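Local atomic coordinates of putative exported protein (Bordetella parapertussis, PDB entry 3OCJ), a protein that is of unknown function but carries a Rossmann-like methyltransferase domain, and so probably binds S-adenosylmethionine and transfers its methyl group to an unidentified substrate. Residues 132-137 with 161-166; 108-113 with 287-292; 201-206 with 275-280; 28-33 with 42-47. One frame throughout, in Å; residues are numbered along the deposited sequence.

In the fold
Contacts 1, 2 and 3 lie on the Rossmann-like methyltransferase fold, with strand order 3-2-1-4-5-7-6. Contact 4 belongs to the N-terminal helices and is on the far side of the chain's centre from contacts 1 and 2. The centres of contacts 1 and 2 are about 19 Å apart, and the two touch where Gln-113 NE2 meets Asp-137 O at 2.9 Å. Contact 3 is about 20 Å from contact 2, centre to centre, and touches it through Arg-275 and Phe-288. Contact 4 is about 42 Å from contact 1 between centres. A bound palmitic acid lies about 13 Å from the Val-206 side chain and about 14 Å from that of Ile-30.

Contact 1: residues 132-137 with 161-166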
loop_
_atom_site.group_PDB
_atom_site.type_symbol
_atom_site.label_atom_id
_atom_site.label_comp_id
_atom_site.label_asym_id
_atom_site.label_seq_id
_atom_site.Cartn_x
_atom_site.Cartn_y
_atom_site.Cartn_z
ATOM N N GLU A 132 1.724 -7.236 -8.432
ATOM C CA GLU A 132 1.502 -6.449 -9.634
ATOM C C GLU A 132 2.366 -6.958 -10.795
ATOM O O GLU A 132 1.881 -7.107 -11.906
ATOM C CB GLU A 132 1.698 -4.945 -9.369
ATOM C CG GLU A 132 3.132 -4.479 -9.155
ATOM C CD GLU A 132 3.698 -4.824 -7.782
ATOM O OE1 GLU A 132 3.061 -5.600 -7.038
ATOM O OE2 GLU A 132 4.791 -4.312 -7.449
ATOM N N LEU A 133 3.630 -7.266 -10.532
ATOM C CA LEU A 133 4.510 -7.738 -11.598
ATOM C C LEU A 133 4.132 -9.129 -12.115
ATOM O O LEU A 133 4.258 -9.415 -13.304
ATOM C CB LEU A 133 5.977 -7.714 -11.153
ATOM C CG LEU A 133 6.583 -6.355 -10.787
ATOM C CD1 LEU A 133 8.070 -6.519 -10.496
ATOM C CD2 LEU A 133 6.362 -5.335 -11.887
ATOM N N LEU A 134 3.656 -9.992 -11.225
ATOM C CA LEU A 134 3.290 -11.348 -11.622
ATOM C C LEU A 134 1.940 -11.388 -12.345
ATOM O O LEU A 134 1.568 -12.407 -12.920
ATOM C CB LEU A 134 3.283 -12.281 -10.408
ATOM C CG LEU A 134 4.645 -12.538 -9.754
ATOM C CD1 LEU A 134 4.482 -13.275 -8.430
ATOM C CD2 LEU A 134 5.573 -13.312 -10.689
ATOM N N ALA A 135 1.211 -10.278 -12.321
ATOM C CA ALA A 135 -0.092 -10.211 -12.983
ATOM C C ALA A 135 -0.012 -9.685 -14.415
ATOM O O ALA A 135 -1.002 -9.723 -15.142
ATOM C CB ALA A 135 -1.062 -9.363 -12.167
ATOM N N LEU A 136 1.153 -9.190 -14.822
ATOM C CA LEU A 136 1.280 -8.570 -16.140
ATOM C C LEU A 136 1.302 -9.596 -17.271
ATOM O O LEU A 136 1.532 -10.788 -17.047
ATOM C CB LEU A 136 2.531 -7.688 -16.219
ATOM C CG LEU A 136 2.681 -6.592 -15.164
ATOM C CD1 LEU A 136 3.985 -5.829 -15.348
ATOM C CD2 LEU A 136 1.494 -5.648 -15.191
ATOM N N ASP A 137 1.049 -9.119 -18.486
ATOM C CA ASP A 137 1.057 -9.963 -19.672
ATOM C C ASP A 137 2.423 -9.841 -20.328
ATOM O O ASP A 137 2.785 -8.775 -20.823
ATOM C CB ASP A 137 -0.056 -9.501 -20.625
ATOM C CG ASP A 137 -0.124 -10.316 -21.906
ATOM O OD1 ASP A 137 0.698 -11.235 -22.091
ATOM O OD2 ASP A 137 -1.015 -10.033 -22.736
ATOM N N ARG A 161 7.314 -18.021 -3.432
ATOM C CA ARG A 161 6.206 -18.976 -3.411
ATOM C C ARG A 161 5.103 -18.618 -4.407
ATOM O O ARG A 161 4.543 -19.498 -5.062
ATOM C CB ARG A 161 5.623 -19.125 -2.000
ATOM C CG ARG A 161 6.581 -19.742 -0.987
ATOM C CD ARG A 161 5.860 -20.185 0.286
ATOM N NE ARG A 161 5.148 -19.090 0.942
ATOM C CZ ARG A 161 5.676 -18.301 1.874
ATOM N NH1 ARG A 161 6.931 -18.476 2.265
ATOM N NH2 ARG A 161 4.948 -17.333 2.417
ATOM N N LEU A 162 4.790 -17.329 -4.525
ATOM C CA LEU A 162 3.746 -16.886 -5.437
ATOM C C LEU A 162 4.188 -17.053 -6.891
ATOM O O LEU A 162 3.369 -17.316 -7.769
ATOM C CB LEU A 162 3.365 -15.428 -5.154
ATOM C CG LEU A 162 2.165 -14.874 -5.932
ATOM C CD1 LEU A 162 0.907 -15.660 -5.593
ATOM C CD2 LEU A 162 1.959 -13.388 -5.646
ATOM N N ALA A 163 5.488 -16.913 -7.133
ATOM C CA ALA A 163 6.028 -16.975 -8.487
ATOM C C ALA A 163 6.371 -18.398 -8.921
ATOM O O ALA A 163 6.702 -18.626 -10.085
ATOM C CB ALA A 163 7.263 -16.088 -8.597
ATOM N N ALA A 164 6.289 -19.345 -7.990
ATOM C CA ALA A 164 6.819 -20.695 -8.212
ATOM C C ALA A 164 6.383 -21.366 -9.515
ATOM O O ALA A 164 7.177 -22.073 -10.144
ATOM C CB ALA A 164 6.517 -21.603 -7.012
ATOM N N GLY A 165 5.132 -21.160 -9.915
ATOM C CA GLY A 165 4.617 -21.793 -11.119
ATOM C C GLY A 165 4.482 -20.836 -12.289
ATOM O O GLY A 165 3.939 -21.182 -13.341
ATOM N N HIS A 166 4.990 -19.624 -12.100
ATOM C CA HIS A 166 4.861 -18.555 -13.080
ATOM C C HIS A 166 5.862 -18.728 -14.223
ATOM O O HIS A 166 6.931 -19.311 -14.041
ATOM C CB HIS A 166 5.093 -17.213 -12.379
ATOM C CG HIS A 166 4.635 -16.023 -13.162
ATOM N ND1 HIS A 166 5.376 -15.473 -14.186
ATOM C CD2 HIS A 166 3.520 -15.261 -13.054
ATOM C CE1 HIS A 166 4.737 -14.427 -14.677
ATOM N NE2 HIS A 166 3.606 -14.279 -14.012
#
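Leu-134 lays its CD2 methyl over one face of the His-166 ring. CD2 is 3.8 Å from the ring centroid and 15° off the normal, a CH-pi contact displaced toward the rim. Leu-134 CD1 turns to Leu-162 and sits 3.8 Å from Leu-162 CD2. Ala-163 CB packs against both methyls, 3.9 Å from Leu-134 CD2. The same leucine also holds the histidine through its backbone. His-166 NE2 donates to Leu-134 O at 3.0 Å, with a bent N-H...O angle of 135°. The ring's other nitrogen, ND1, bonds to Leu-168 N, so both nitrogens are engaged and ring rotation is restricted. A chi1 of -164° swings the imidazole away from its own backbone N and across to the leucine. A type I turn from Ala-163 to His-166 brings the histidine round. The contact joins the short, weakly bonded helix 131-134 to the end of helix 153-163, two helices that follow the first and second strands of a Rossmann-like methyltransferase domain.

Contact 2: residues 108-113 with 287-292; sequences FRRALQ and RFEDDR
The Arg-110 guanidinium and the Glu-289 carboxylate stand nearly perpendicular, their planes 83° apart. Glu-289 OE1 lies at the guanidinium edge, near its plane, and a water lies at the edge as well. The contact is a surface salt-bridge network between helix 96-115 and strand 286-289, the outermost strand at one end of the mixed methyltransferase sheet. Its direct link is weak: Arg-110 NH1 reaches Glu-289 OE1 at 3.2 Å with an N-H...O angle of 136°. NH1 is shared, since it also bonds to His-107 ND1 within the same helix. The water adds a second path. It accepts from Arg-110 NH2 and donates to Glu-289 OE2, at 2.8 Å from each of these atoms. A bend at chi3 turns the arginine tip toward the strand.

Arg-287, two residues before Glu-289, takes the other carboxylate oxygen. One carboxylate therefore serves two arginines, and its charge probably offsets theirs. The arginine tips do not touch: Arg-110 NH1 and Arg-287 NH2 are 6.1 Å apart. The strand is held from its inner side by backbone bonds of Arg-287 to Ile-300 and of Glu-289 to Thr-298. Arg-287 NE donates to Glu-289 OE2 at 2.9 Å, arriving from above the carboxylate plane, 64° out of it.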
loop_
_atom_site.group_PDB
_atom_site.type_symbol
_atom_site.label_atom_id
_atom_site.label_comp_id
_atom_site.label_asym_id
_atom_site.label_seq_id
_atom_site.Cartn_x
_atom_site.Cartn_y
_atom_site.Cartn_z
ATOM N N PHE A 108 -1.661 0.752 -11.473
ATOM C CA PHE A 108 -0.288 0.253 -11.518
ATOM C C PHE A 108 -0.135 -0.769 -12.640
ATOM O O PHE A 108 0.825 -0.728 -13.398
ATOM C CB PHE A 108 0.102 -0.407 -10.184
ATOM C CG PHE A 108 0.703 0.535 -9.166
ATOM C CD1 PHE A 108 0.088 1.738 -8.838
ATOM C CD2 PHE A 108 1.868 0.191 -8.503
ATOM C CE1 PHE A 108 0.632 2.594 -7.890
ATOM C CE2 PHE A 108 2.427 1.043 -7.562
ATOM C CZ PHE A 108 1.796 2.248 -7.240
ATOM N N ARG A 109 -1.075 -1.710 -12.726
ATOM C CA ARG A 109 -0.976 -2.739 -13.745
ATOM C C ARG A 109 -1.030 -2.109 -15.131
ATOM O O ARG A 109 -0.238 -2.463 -16.009
ATOM C CB ARG A 109 -2.076 -3.785 -13.560
ATOM C CG ARG A 109 -1.779 -4.776 -12.441
ATOM C CD ARG A 109 -2.882 -5.818 -12.323
ATOM N NE ARG A 109 -3.054 -6.548 -13.574
ATOM C CZ ARG A 109 -4.079 -7.352 -13.836
ATOM N NH1 ARG A 109 -5.030 -7.532 -12.931
ATOM N NH2 ARG A 109 -4.150 -7.977 -15.005
ATOM N N ARG A 110 -1.963 -1.184 -15.351
ATOM C CA ARG A 110 -2.052 -0.552 -16.668
ATOM C C ARG A 110 -0.784 0.227 -17.006
ATOM O O ARG A 110 -0.303 0.190 -18.155
ATOM C CB ARG A 110 -3.277 0.372 -16.778
ATOM C CG ARG A 110 -4.614 -0.344 -16.853
ATOM C CD ARG A 110 -5.740 0.608 -17.296
ATOM N NE ARG A 110 -5.764 1.812 -16.475
ATOM C CZ ARG A 110 -5.479 3.041 -16.902
ATOM N NH1 ARG A 110 -5.495 4.048 -16.037
ATOM N NH2 ARG A 110 -5.187 3.279 -18.178
ATOM N N ALA A 111 -0.242 0.938 -16.021
ATOM C CA ALA A 111 0.941 1.759 -16.260
ATOM C C ALA A 111 2.151 0.875 -16.540
ATOM O O ALA A 111 2.901 1.122 -17.481
ATOM C CB ALA A 111 1.213 2.681 -15.075
ATOM N N LEU A 112 2.344 -0.156 -15.724
ATOM C CA LEU A 112 3.492 -1.025 -15.933
ATOM C C LEU A 112 3.363 -1.716 -17.282
ATOM O O LEU A 112 4.331 -1.793 -18.037
ATOM C CB LEU A 112 3.649 -2.025 -14.784
ATOM C CG LEU A 112 3.977 -1.363 -13.444
ATOM C CD1 LEU A 112 3.709 -2.324 -12.295
ATOM C CD2 LEU A 112 5.422 -0.839 -13.410
ATOM N N GLN A 113 2.158 -2.171 -17.619
ATOM C CA GLN A 113 1.951 -2.837 -18.903
ATOM C C GLN A 113 2.296 -1.919 -20.083
ATOM O O GLN A 113 2.936 -2.344 -21.050
ATOM C CB GLN A 113 0.513 -3.348 -19.038
ATOM C CG GLN A 113 0.317 -4.263 -20.238
ATOM C CD GLN A 113 0.928 -5.636 -20.009
ATOM O OE1 GLN A 113 0.643 -6.288 -19.004
ATOM N NE2 GLN A 113 1.775 -6.076 -20.932
ATOM N N ARG A 287 2.617 12.038 -14.747
ATOM C CA ARG A 287 1.233 11.701 -15.071
ATOM C C ARG A 287 0.586 11.105 -13.829
ATOM O O ARG A 287 1.125 10.165 -13.227
ATOM C CB ARG A 287 1.186 10.687 -16.219
ATOM C CG ARG A 287 -0.175 10.006 -16.438
ATOM C CD ARG A 287 -1.288 10.974 -16.852
ATOM N NE ARG A 287 -2.562 10.261 -16.969
ATOM C CZ ARG A 287 -3.759 10.807 -16.768
ATOM N NH1 ARG A 287 -3.863 12.073 -16.403
ATOM N NH2 ARG A 287 -4.853 10.069 -16.885
ATOM N N PHE A 288 -0.550 11.658 -13.427
ATOM C CA PHE A 288 -1.285 11.097 -12.301
ATOM C C PHE A 288 -2.470 10.286 -12.811
ATOM O O PHE A 288 -3.188 10.707 -13.729
ATOM C CB PHE A 288 -1.770 12.202 -11.353
ATOM C CG PHE A 288 -0.658 12.931 -10.646
ATOM C CD1 PHE A 288 -0.140 12.462 -9.446
ATOM C CD2 PHE A 288 -0.135 14.103 -11.168
ATOM C CE1 PHE A 288 0.872 13.136 -8.794
ATOM C CE2 PHE A 288 0.884 14.781 -10.517
ATOM C CZ PHE A 288 1.392 14.287 -9.322
ATOM N N GLU A 289 -2.674 9.112 -12.233
ATOM C CA GLU A 289 -3.842 8.289 -12.516
ATOM C C GLU A 289 -4.652 8.202 -11.239
ATOM O O GLU A 289 -4.312 7.444 -10.311
ATOM C CB GLU A 289 -3.433 6.894 -13.013
ATOM C CG GLU A 289 -2.746 6.918 -14.383
ATOM C CD GLU A 289 -3.719 7.187 -15.532
ATOM O OE1 GLU A 289 -4.942 7.092 -15.327
ATOM O OE2 GLU A 289 -3.249 7.485 -16.655
ATOM N N ASP A 290 -5.704 9.007 -11.164
ATOM C CA ASP A 290 -6.492 9.100 -9.944
ATOM C C ASP A 290 -7.530 7.995 -9.843
ATOM O O ASP A 290 -8.204 7.666 -10.824
ATOM C CB ASP A 290 -7.227 10.438 -9.873
ATOM C CG ASP A 290 -6.311 11.611 -9.582
ATOM O OD1 ASP A 290 -5.173 11.406 -9.118
ATOM O OD2 ASP A 290 -6.755 12.771 -9.797
ATOM N N ASP A 291 -7.686 7.448 -8.645
ATOM C CA ASP A 291 -8.851 6.624 -8.359
ATOM C C ASP A 291 -10.086 7.531 -8.334
ATOM O O ASP A 291 -9.975 8.765 -8.307
ATOM C CB ASP A 291 -8.670 5.919 -7.010
ATOM C CG ASP A 291 -8.457 6.905 -5.868
ATOM O OD1 ASP A 291 -7.459 7.666 -5.927
ATOM O OD2 ASP A 291 -9.269 6.928 -4.919
ATOM N N ARG A 292 -11.267 6.928 -8.357
ATOM C CA ARG A 292 -12.496 7.691 -8.490
ATOM C C ARG A 292 -12.646 8.787 -7.436
ATOM O O ARG A 292 -12.979 9.923 -7.755
ATOM C CB ARG A 292 -13.710 6.758 -8.453
ATOM C CG ARG A 292 -13.826 5.873 -9.687
ATOM C CD ARG A 292 -15.063 4.979 -9.594
ATOM N NE ARG A 292 -16.297 5.762 -9.520
ATOM C CZ ARG A 292 -16.891 6.138 -8.388
ATOM N NH1 ARG A 292 -16.373 5.799 -7.211
ATOM N NH2 ARG A 292 -18.009 6.853 -8.432
HETATM O O HOH W 1 -4.730 6.061 -18.534
#

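Contact 3: residues 201-206 with 275-280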
loop_
_atom_site.group_PDB
_atom_site.type_symbol
_atom_site.label_atom_id
_atom_site.label_comp_id
_atom_site.label_asym_id
_atom_site.label_seq_id
_atom_site.Cartn_x
_atom_site.Cartn_y
_atom_site.Cartn_z
ATOM N N PRO A 201 6.089 10.461 7.756
ATOM C CA PRO A 201 5.537 11.823 7.789
ATOM C C PRO A 201 6.531 12.924 7.390
ATOM O O PRO A 201 6.105 14.032 7.033
ATOM C CB PRO A 201 5.084 11.987 9.240
ATOM C CG PRO A 201 5.969 11.047 10.012
ATOM C CD PRO A 201 6.180 9.858 9.101
ATOM N N ASP A 202 7.828 12.635 7.434
ATOM C CA ASP A 202 8.818 13.651 7.095
ATOM C C ASP A 202 8.974 13.793 5.582
ATOM O O ASP A 202 9.443 12.876 4.900
ATOM C CB ASP A 202 10.168 13.348 7.748
ATOM C CG ASP A 202 11.164 14.470 7.537
ATOM O OD1 ASP A 202 11.211 15.389 8.382
ATOM O OD2 ASP A 202 11.886 14.451 6.528
ATOM N N ASP A 203 8.606 14.961 5.068
ATOM C CA ASP A 203 8.603 15.198 3.624
ATOM C C ASP A 203 9.989 15.018 3.004
ATOM O O ASP A 203 10.122 14.433 1.926
ATOM C CB ASP A 203 8.091 16.610 3.313
ATOM C CG ASP A 203 6.620 16.806 3.666
ATOM O OD1 ASP A 203 5.887 15.812 3.863
ATOM O OD2 ASP A 203 6.195 17.986 3.731
ATOM N N ALA A 204 11.021 15.524 3.673
ATOM C CA ALA A 204 12.367 15.414 3.127
ATOM C C ALA A 204 12.840 13.969 3.035
ATOM O O ALA A 204 13.540 13.612 2.090
ATOM C CB ALA A 204 13.359 16.254 3.926
ATOM N N ARG A 205 12.461 13.131 4.004
ATOM C CA ARG A 205 12.854 11.721 3.925
ATOM C C ARG A 205 12.212 11.052 2.711
ATOM O O ARG A 205 12.826 10.211 2.065
ATOM C CB ARG A 205 12.512 10.967 5.214
ATOM C CG ARG A 205 13.386 11.384 6.400
ATOM C CD ARG A 205 13.033 10.593 7.660
ATOM N NE ARG A 205 13.900 10.953 8.782
ATOM C CZ ARG A 205 15.062 10.370 9.052
ATOM N NH1 ARG A 205 15.517 9.392 8.285
ATOM N NH2 ARG A 205 15.774 10.774 10.104
ATOM N N VAL A 206 10.980 11.430 2.392
ATOM C CA VAL A 206 10.316 10.890 1.210
ATOM C C VAL A 206 10.953 11.418 -0.084
ATOM O O VAL A 206 11.182 10.657 -1.015
ATOM C CB VAL A 206 8.793 11.139 1.269
ATOM C CG1 VAL A 206 8.130 10.804 -0.076
ATOM C CG2 VAL A 206 8.189 10.280 2.366
ATOM N N ARG A 275 4.225 16.185 -6.475
ATOM C CA ARG A 275 4.907 16.735 -7.635
ATOM C C ARG A 275 6.192 17.468 -7.250
ATOM O O ARG A 275 7.229 17.274 -7.873
ATOM C CB ARG A 275 3.990 17.687 -8.403
ATOM C CG ARG A 275 4.738 18.502 -9.450
ATOM C CD ARG A 275 3.798 19.383 -10.269
ATOM N NE ARG A 275 2.882 18.592 -11.086
ATOM C CZ ARG A 275 3.209 18.057 -12.261
ATOM N NH1 ARG A 275 4.428 18.226 -12.758
ATOM N NH2 ARG A 275 2.319 17.352 -12.947
ATOM N N ALA A 276 6.104 18.312 -6.226
ATOM C CA ALA A 276 7.283 19.040 -5.754
ATOM C C ALA A 276 8.406 18.094 -5.333
ATOM O O ALA A 276 9.577 18.317 -5.667
ATOM C CB ALA A 276 6.900 19.984 -4.607
ATOM N N GLN A 277 8.060 17.036 -4.608
ATOM C CA GLN A 277 9.081 16.080 -4.179
ATOM C C GLN A 277 9.711 15.372 -5.378
ATOM O O GLN A 277 10.928 15.219 -5.455
ATOM C CB GLN A 277 8.472 15.055 -3.229
ATOM C CG GLN A 277 7.946 15.642 -1.924
ATOM C CD GLN A 277 7.194 14.626 -1.116
ATOM O OE1 GLN A 277 6.213 14.053 -1.583
ATOM N NE2 GLN A 277 7.657 14.377 0.110
ATOM N N LEU A 278 8.872 14.931 -6.312
ATOM C CA LEU A 278 9.386 14.177 -7.449
ATOM C C LEU A 278 10.251 15.053 -8.354
ATOM O O LEU A 278 11.268 14.591 -8.887
ATOM C CB LEU A 278 8.241 13.531 -8.238
ATOM C CG LEU A 278 7.562 12.338 -7.554
ATOM C CD1 LEU A 278 6.241 12.045 -8.254
ATOM C CD2 LEU A 278 8.465 11.107 -7.573
ATOM N N GLU A 279 9.835 16.305 -8.550
ATOM C CA GLU A 279 10.619 17.234 -9.364
ATOM C C GLU A 279 11.963 17.549 -8.705
ATOM O O GLU A 279 12.991 17.599 -9.385
ATOM C CB GLU A 279 9.807 18.495 -9.676
ATOM C CG GLU A 279 8.691 18.204 -10.681
ATOM C CD GLU A 279 7.815 19.398 -11.017
ATOM O OE1 GLU A 279 7.896 20.432 -10.325
ATOM O OE2 GLU A 279 7.028 19.272 -11.978
ATOM N N GLU A 280 11.964 17.732 -7.390
ATOM C CA GLU A 280 13.215 17.953 -6.664
ATOM C C GLU A 280 14.155 16.762 -6.851
ATOM O O GLU A 280 15.367 16.934 -7.008
ATOM C CB GLU A 280 12.953 18.206 -5.175
ATOM C CG GLU A 280 14.201 18.152 -4.287
ATOM C CD GLU A 280 15.280 19.139 -4.700
ATOM O OE1 GLU A 280 14.959 20.182 -5.320
ATOM O OE2 GLU A 280 16.462 18.870 -4.390
#
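Gln-277 leaves helix 271-280 with its CB directed at the start of helix 203-216. Its chain then runs extended through CG to CD (chi2 172°), which carries the amide to helix 203-216. CD is 4.1 Å from Val-206 CG1, and OE1 stands equally far from that methyl. NE2 makes the closest contacts. It lies 3.6 Å from Val-206 CG1 and 3.9 Å from Asp-203 CB, and it donates to Asp-203 O at 3.1 Å. This bond is bent, with an N-H...O angle of 136°. The acceptor lies in the glutamine amide plane, while the donor is tilted 21° from the carbonyl plane. Asp-203 O also bonds to Thr-207 OG1, so this carbonyl in the first turn takes two side-chain donors.

Gln-277 is buried, with Val-206 against its amide and Thr-207 and Tyr-210 also touching it. The Asp-203 carboxylate has a separate role: OD1 forms a salt bridge with Arg-269 and meets a glycerol, probably from the crystallisation liquor. Just before the helix, Asp-202 OD2 accepts from Arg-205 N at 2.9 Å, using its anti lone pair. The aspartate is thus the N-cap, and the glutamine amide grips the first turn that follows. The arrangement joins an N-capped helix of the Rossmann-like methyltransferase fold to the helix that precedes strand 286-289.

Contact 4: residues 28-33 with 42-47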
loop_
_atom_site.group_PDB
_atom_site.type_symbol
_atom_site.label_atom_id
_atom_site.label_comp_id
_atom_site.label_asym_id
_atom_site.label_seq_id
_atom_site.Cartn_x
_atom_site.Cartn_y
_atom_site.Cartn_z
ATOM N N GLN A 28 -10.896 0.609 25.712
ATOM C CA GLN A 28 -10.879 1.759 26.606
ATOM C C GLN A 28 -11.148 3.058 25.855
ATOM O O GLN A 28 -11.843 3.934 26.363
ATOM C CB GLN A 28 -9.568 1.839 27.391
ATOM C CG GLN A 28 -9.570 0.999 28.658
ATOM C CD GLN A 28 -10.669 1.405 29.627
ATOM O OE1 GLN A 28 -11.120 2.552 29.631
ATOM N NE2 GLN A 28 -11.100 0.465 30.458
ATOM N N ARG A 29 -10.615 3.178 24.643
ATOM C CA ARG A 29 -10.851 4.372 23.842
ATOM C C ARG A 29 -12.328 4.514 23.490
ATOM O O ARG A 29 -12.839 5.628 23.384
ATOM C CB ARG A 29 -9.989 4.365 22.575
ATOM C CG ARG A 29 -8.512 4.558 22.854
ATOM C CD ARG A 29 -7.731 4.876 21.586
ATOM N NE ARG A 29 -7.694 3.767 20.633
ATOM C CZ ARG A 29 -6.788 2.792 20.631
ATOM N NH1 ARG A 29 -5.827 2.757 21.546
ATOM N NH2 ARG A 29 -6.849 1.843 19.705
ATOM N N ILE A 30 -13.008 3.385 23.311
ATOM C CA ILE A 30 -14.441 3.393 23.032
ATOM C C ILE A 30 -15.217 3.822 24.275
ATOM O O ILE A 30 -16.053 4.726 24.215
ATOM C CB ILE A 30 -14.949 2.006 22.603
ATOM C CG1 ILE A 30 -14.340 1.591 21.262
ATOM C CG2 ILE A 30 -16.464 2.008 22.486
ATOM C CD1 ILE A 30 -14.591 0.124 20.934
ATOM N N LEU A 31 -14.934 3.170 25.397
ATOM C CA LEU A 31 -15.660 3.435 26.637
ATOM C C LEU A 31 -15.457 4.859 27.144
ATOM O O LEU A 31 -16.378 5.464 27.692
ATOM C CB LEU A 31 -15.257 2.432 27.720
ATOM C CG LEU A 31 -15.567 0.963 27.430
ATOM C CD1 LEU A 31 -15.101 0.097 28.583
ATOM C CD2 LEU A 31 -17.049 0.760 27.175
ATOM N N LEU A 32 -14.251 5.388 26.963
ATOM C CA LEU A 32 -13.918 6.718 27.462
ATOM C C LEU A 32 -14.426 7.843 26.562
ATOM O O LEU A 32 -14.691 8.948 27.038
ATOM C CB LEU A 32 -12.406 6.858 27.665
ATOM C CG LEU A 32 -11.773 6.021 28.780
ATOM C CD1 LEU A 32 -10.260 6.194 28.793
ATOM C CD2 LEU A 32 -12.370 6.384 30.133
ATOM N N GLN A 33 -14.563 7.565 25.269
ATOM C CA GLN A 33 -14.926 8.604 24.307
ATOM C C GLN A 33 -16.402 8.567 23.898
ATOM O O GLN A 33 -16.936 9.550 23.388
ATOM C CB GLN A 33 -14.003 8.552 23.083
ATOM C CG GLN A 33 -12.542 8.786 23.441
ATOM C CD GLN A 33 -11.598 8.633 22.262
ATOM O OE1 GLN A 33 -12.027 8.444 21.124
ATOM N NE2 GLN A 33 -10.299 8.715 22.532
ATOM N N ALA A 42 -21.999 0.354 22.184
ATOM C CA ALA A 42 -22.232 -1.067 21.946
ATOM C C ALA A 42 -21.852 -1.460 20.525
ATOM O O ALA A 42 -21.220 -2.494 20.306
ATOM C CB ALA A 42 -23.689 -1.428 22.230
ATOM N N ARG A 43 -22.230 -0.630 19.557
ATOM C CA ARG A 43 -21.934 -0.915 18.159
ATOM C C ARG A 43 -20.431 -0.872 17.906
ATOM O O ARG A 43 -19.892 -1.713 17.193
ATOM C CB ARG A 43 -22.675 0.061 17.240
ATOM C CG ARG A 43 -22.401 -0.137 15.763
ATOM C CD ARG A 43 -22.618 -1.576 15.335
ATOM N NE ARG A 43 -22.602 -1.711 13.880
ATOM C CZ ARG A 43 -22.627 -2.872 13.232
ATOM N NH1 ARG A 43 -22.662 -4.016 13.906
ATOM N NH2 ARG A 43 -22.613 -2.888 11.906
ATOM N N GLN A 44 -19.754 0.098 18.512
ATOM C CA GLN A 44 -18.308 0.208 18.374
ATOM C C GLN A 44 -17.616 -1.025 18.937
ATOM O O GLN A 44 -16.624 -1.505 18.376
ATOM C CB GLN A 44 -17.789 1.459 19.079
ATOM C CG GLN A 44 -18.234 2.770 18.437
ATOM C CD GLN A 44 -17.802 3.963 19.254
ATOM O OE1 GLN A 44 -16.643 4.057 19.671
ATOM N NE2 GLN A 44 -18.739 4.880 19.512
ATOM N N ILE A 45 -18.142 -1.534 20.047
ATOM C CA ILE A 45 -17.589 -2.731 20.665
ATOM C C ILE A 45 -17.789 -3.926 19.738
ATOM O O ILE A 45 -16.906 -4.776 19.611
ATOM C CB ILE A 45 -18.220 -2.981 22.048
ATOM C CG1 ILE A 45 -17.711 -1.933 23.042
ATOM C CG2 ILE A 45 -17.913 -4.389 22.540
ATOM C CD1 ILE A 45 -18.339 -2.025 24.418
ATOM N N GLU A 46 -18.937 -3.973 19.066
ATOM C CA GLU A 46 -19.180 -5.009 18.066
ATOM C C GLU A 46 -18.193 -4.909 16.904
ATOM O O GLU A 46 -17.715 -5.922 16.393
ATOM C CB GLU A 46 -20.616 -4.941 17.542
ATOM C CG GLU A 46 -21.685 -5.226 18.584
ATOM C CD GLU A 46 -23.089 -5.163 18.003
ATOM O OE1 GLU A 46 -23.240 -4.723 16.841
ATOM O OE2 GLU A 46 -24.043 -5.554 18.711
ATOM N N LEU A 47 -17.898 -3.687 16.475
ATOM C CA LEU A 47 -16.928 -3.489 15.407
ATOM C C LEU A 47 -15.544 -3.972 15.842
ATOM O O LEU A 47 -14.845 -4.648 15.085
ATOM C CB LEU A 47 -16.875 -2.017 14.985
ATOM C CG LEU A 47 -18.154 -1.407 14.407
ATOM C CD1 LEU A 47 -17.897 0.023 13.972
ATOM C CD2 LEU A 47 -18.674 -2.240 13.242
#
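Ile-30 has the most surface buried here, followed by Gln-44 and Ile-45. They join two helices of an antiparallel helical hairpin, 15-33 and 41-53, whose short segments run at 170° with axes 9.8 Å apart. Ile-30 points toward the second helix, and its side chain and that of Gln-44 lie alongside, running opposite ways. Its CG2 touches Gln-44 CB at 3.7 Å and OE1 at 3.5 Å. Its CD1 reaches further, to 3.7 Å from Gln-44 O. With CG1 anti to the carbonyl carbon (chi1 -66°) and the chain extended to CD1, the isoleucine covers the glutamine stem and its backbone.

No hydrogen bond crosses between the two segments. The polar end of Gln-44 is satisfied from beyond them: NE2 donates to Phe-39 O and Gly-34 O in the connecting loop, and OE1 takes a weak bond from Arg-259 NH1. The amide is thus tied to the connecting loop and, weakly, to helix 247-261, which also places Leu-260 on Ile-30 and Leu-255 on Gln-44. Ile-45 packs beside Ile-30, its CG1 4.2 Å from Ile-30 CG2. At the exposed border Leu-31 crosses over to it, with Leu-31 CD2 4.1 Å from Ile-45 CD1.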